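Local coordinates for putative uncharacterized protein PH0242 (Pyrococcus horikoshii, PDB 3VU1) that is the C-terminal globular part of an archaeal oligosaccharyltransferase of the AglB type, a beta-rich fragment that carries a bound calcium ion, at residues 157-167 / 179-190. Sequence-based numbering, arbitrary orientation.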
loop_
_atom_site.group_PDB
_atom_site.type_symbol
_atom_site.label_atom_id
_atom_site.label_comp_id
_atom_site.label_asym_id
_atom_site.label_seq_id
_atom_site.Cartn_x
_atom_site.Cartn_y
_atom_site.Cartn_z
ATOM N N VAL A 157 29.941 12.038 2.087
ATOM C CA VAL A 157 28.956 12.952 1.544
ATOM C C VAL A 157 29.509 14.339 1.765
ATOM O O VAL A 157 29.705 14.752 2.904
ATOM C CB VAL A 157 27.588 12.804 2.249
ATOM C CG1 VAL A 157 26.572 13.795 1.685
ATOM C CG2 VAL A 157 27.065 11.373 2.136
ATOM N N ASN A 158 29.784 15.042 0.669
ATOM C CA ASN A 158 30.281 16.419 0.725
ATOM C C ASN A 158 29.160 17.371 0.426
ATOM O O ASN A 158 28.491 17.264 -0.621
ATOM C CB ASN A 158 31.423 16.646 -0.268
ATOM C CG ASN A 158 32.555 15.653 -0.093
ATOM O OD1 ASN A 158 32.931 14.960 -1.034
ATOM N ND2 ASN A 158 33.091 15.561 1.118
ATOM N N ILE A 159 28.946 18.287 1.362
ATOM C CA ILE A 159 27.896 19.283 1.250
ATOM C C ILE A 159 28.582 20.614 1.432
ATOM O O ILE A 159 28.887 21.010 2.561
ATOM C CB ILE A 159 26.822 19.090 2.343
ATOM C CG1 ILE A 159 26.411 17.610 2.425
ATOM C CG2 ILE A 159 25.628 20.010 2.090
ATOM C CD1 ILE A 159 25.345 17.302 3.456
ATOM N N GLY A 160 28.844 21.296 0.322
ATOM C CA GLY A 160 29.749 22.450 0.337
ATOM C C GLY A 160 31.133 22.019 0.815
ATOM O O GLY A 160 31.660 20.975 0.403
ATOM N N GLN A 161 31.712 22.793 1.724
ATOM C CA GLN A 161 33.093 22.541 2.157
ATOM C C GLN A 161 33.229 21.410 3.191
ATOM O O GLN A 161 34.317 20.852 3.350
ATOM C CB GLN A 161 33.773 23.832 2.645
ATOM C CG GLN A 161 33.517 25.059 1.767
ATOM C CD GLN A 161 32.268 25.859 2.166
ATOM O OE1 GLN A 161 32.125 27.027 1.785
ATOM N NE2 GLN A 161 31.360 25.240 2.935
ATOM N N LEU A 162 32.134 21.059 3.865
ATOM C CA LEU A 162 32.156 20.009 4.900
ATOM C C LEU A 162 31.895 18.622 4.336
ATOM O O LEU A 162 31.112 18.451 3.409
ATOM C CB LEU A 162 31.215 20.332 6.090
ATOM C CG LEU A 162 29.827 21.018 5.944
ATOM C CD1 LEU A 162 29.025 20.909 7.239
ATOM C CD2 LEU A 162 29.858 22.484 5.472
ATOM N N GLU A 163 32.606 17.640 4.862
ATOM C CA GLU A 163 32.427 16.255 4.456
ATOM C C GLU A 163 31.707 15.497 5.563
ATOM O O GLU A 163 31.970 15.724 6.748
ATOM C CB GLU A 163 33.773 15.612 4.178
ATOM C CG GLU A 163 33.860 14.145 4.582
ATOM C CD GLU A 163 34.968 13.396 3.870
ATOM O OE1 GLU A 163 35.567 12.499 4.510
ATOM O OE2 GLU A 163 35.231 13.698 2.675
ATOM N N CYS A 164 30.803 14.593 5.185
ATOM C CA CYS A 164 29.943 13.953 6.178
ATOM C C CYS A 164 29.894 12.430 6.081
ATOM O O CYS A 164 29.959 11.850 4.991
ATOM C CB CYS A 164 28.545 14.581 6.159
ATOM S SG CYS A 164 28.529 16.387 6.433
ATOM N N SER A 165 29.799 11.789 7.241
ATOM C CA SER A 165 29.835 10.331 7.322
ATOM C C SER A 165 28.463 9.733 7.738
ATOM O O SER A 165 28.074 9.836 8.905
ATOM C CB SER A 165 30.957 9.883 8.277
ATOM O OG SER A 165 31.122 8.469 8.239
ATOM N N PRO A 166 27.735 9.103 6.790
ATOM C CA PRO A 166 26.378 8.633 7.116
ATOM C C PRO A 166 26.374 7.558 8.196
ATOM O O PRO A 166 27.329 6.797 8.291
ATOM C CB PRO A 166 25.846 8.075 5.785
ATOM C CG PRO A 166 27.031 7.919 4.907
ATOM C CD PRO A 166 28.082 8.878 5.376
ATOM N N ILE A 167 25.318 7.524 9.013
ATOM C CA ILE A 167 25.116 6.467 10.013
ATOM C C ILE A 167 25.369 5.088 9.392
ATOM O O ILE A 167 26.053 4.252 9.969
ATOM C CB ILE A 167 23.668 6.492 10.561
ATOM C CG1 ILE A 167 23.416 7.764 11.371
ATOM C CG2 ILE A 167 23.376 5.257 11.405
ATOM C CD1 ILE A 167 21.952 8.080 11.560
ATOM N N LYS A 179 28.990 0.893 7.762
ATOM C CA LYS A 179 28.777 1.867 8.840
ATOM C C LYS A 179 29.584 3.154 8.652
ATOM O O LYS A 179 30.508 3.219 7.821
ATOM C CB LYS A 179 29.068 1.253 10.230
ATOM C CG LYS A 179 28.592 -0.181 10.424
ATOM C CD LYS A 179 29.690 -1.188 10.056
ATOM C CE LYS A 179 29.219 -2.237 9.038
ATOM N NZ LYS A 179 28.122 -3.129 9.526
ATOM N N GLY A 180 29.205 4.171 9.430
ATOM C CA GLY A 180 29.857 5.474 9.460
ATOM C C GLY A 180 29.573 6.117 10.805
ATOM O O GLY A 180 28.964 5.516 11.674
ATOM N N SER A 181 30.008 7.346 10.998
ATOM C CA SER A 181 29.924 7.917 12.329
ATOM C C SER A 181 28.625 8.670 12.595
ATOM O O SER A 181 28.270 8.893 13.746
ATOM C CB SER A 181 31.120 8.832 12.595
ATOM O OG SER A 181 31.115 9.930 11.709
ATOM N N GLY A 182 27.928 9.078 11.543
ATOM C CA GLY A 182 26.777 9.953 11.710
ATOM C C GLY A 182 27.201 11.340 12.151
ATOM O O GLY A 182 26.510 11.996 12.936
ATOM N N ARG A 183 28.352 11.780 11.642
ATOM C CA ARG A 183 28.934 13.071 12.015
ATOM C C ARG A 183 29.595 13.717 10.800
ATOM O O ARG A 183 29.971 13.030 9.852
ATOM C CB ARG A 183 29.924 12.910 13.190
ATOM C CG ARG A 183 29.294 12.274 14.433
ATOM C CD ARG A 183 30.172 12.327 15.666
ATOM N NE ARG A 183 30.179 13.660 16.265
ATOM C CZ ARG A 183 30.827 13.983 17.386
ATOM N NH1 ARG A 183 31.530 13.070 18.056
ATOM N NH2 ARG A 183 30.770 15.229 17.842
ATOM N N CYS A 184 29.688 15.039 10.805
ATOM C CA CYS A 184 30.438 15.726 9.767
ATOM C C CYS A 184 31.868 16.026 10.244
ATOM O O CYS A 184 32.157 15.965 11.443
ATOM C CB CYS A 184 29.700 16.998 9.315
ATOM S SG CYS A 184 28.113 16.693 8.475
ATOM N N SER A 185 32.763 16.327 9.305
ATOM C CA SER A 185 34.116 16.797 9.646
ATOM C C SER A 185 34.029 18.046 10.559
ATOM O O SER A 185 34.902 18.291 11.381
ATOM C CB SER A 185 34.955 17.059 8.372
ATOM O OG SER A 185 34.403 18.094 7.558
ATOM N N ASP A 186 32.951 18.805 10.382
ATOM C CA ASP A 186 32.447 19.840 11.291
ATOM C C ASP A 186 32.408 19.485 12.787
ATOM O O ASP A 186 32.366 20.374 13.634
ATOM C CB ASP A 186 30.998 20.099 10.885
ATOM C CG ASP A 186 30.599 21.531 11.032
ATOM O OD1 ASP A 186 31.408 22.425 10.719
ATOM O OD2 ASP A 186 29.446 21.767 11.436
ATOM N N GLY A 187 32.367 18.192 13.106
ATOM C CA GLY A 187 32.066 17.731 14.460
ATOM C C GLY A 187 30.570 17.495 14.636
ATOM O O GLY A 187 30.175 16.597 15.374
ATOM N N SER A 188 29.742 18.277 13.933
ATOM C CA SER A 188 28.283 18.248 14.096
ATOM C C SER A 188 27.575 16.996 13.544
ATOM O O SER A 188 28.007 16.413 12.548
ATOM C CB SER A 188 27.659 19.510 13.493
ATOM O OG SER A 188 27.987 19.617 12.122
ATOM N N PRO A 189 26.461 16.596 14.188
ATOM C CA PRO A 189 25.696 15.374 13.840
ATOM C C PRO A 189 25.230 15.301 12.374
ATOM O O PRO A 189 24.896 16.332 11.771
ATOM C CB PRO A 189 24.467 15.446 14.772
ATOM C CG PRO A 189 24.372 16.888 15.179
ATOM C CD PRO A 189 25.801 17.345 15.275
ATOM N N PHE A 190 25.218 14.081 11.830
ATOM C CA PHE A 190 24.749 13.801 10.469
ATOM C C PHE A 190 23.894 12.538 10.501
ATOM O O PHE A 190 24.370 11.440 10.141
ATOM C CB PHE A 190 25.947 13.626 9.531
ATOM C CG PHE A 190 25.600 13.573 8.072
ATOM C CD1 PHE A 190 25.067 14.691 7.420
ATOM C CD2 PHE A 190 25.851 12.405 7.330
ATOM C CE1 PHE A 190 24.770 14.647 6.055
ATOM C CE2 PHE A 190 25.535 12.348 5.972
ATOM C CZ PHE A 190 25.005 13.473 5.331
#
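Ser-185 grips Glu-163 twice: Ser-185 N donates to Glu-163 O at 2.7 Å in a nearly straight bond (168°), and Ser-185 OG accepts Glu-163 N at 3.3 Å. Next along the strands, Cys-164 and Cys-184 form an antiparallel non-hydrogen-bonded pair joined by a cross-strand disulfide with chi3 99°. It ties the short, weakly bonded strand at about 183-184, outermost in the sheet within this chain, to the hairpin of strands 153-159 and 162-165 within the oligosaccharyltransferase insert domain. On the same side of the sheet, Cys-164 CB sits over the centre of the Phe-190 ring, 3.5 Å from its centroid in a CH-pi contact, and Cys-164 SG, 4.3 Å from the same centroid, makes a sulfur-aromatic contact over that face. Pro-166 CA meets the ring at its edge, while Ile-159 CD1 approaches CE1 obliquely.

Beyond the disulfide, the carbonyl oxygen of Ser-165 receives Gly-182 N at 2.7 Å and Arg-183 N at 3.4 Å, both through weak, bent bonds. Two consecutive residues thus face one, a G1 beta bulge, and Gly-182 takes the positive phi that suits glycine. Ser-165 N in turn donates to Arg-183 O at 2.9 Å. With its hydroxyl anti to the backbone N (chi1 -173°), Ser-165 also reaches across to the 179-190 segment, where its OG accepts Ser-181 N in a fairly straight bond.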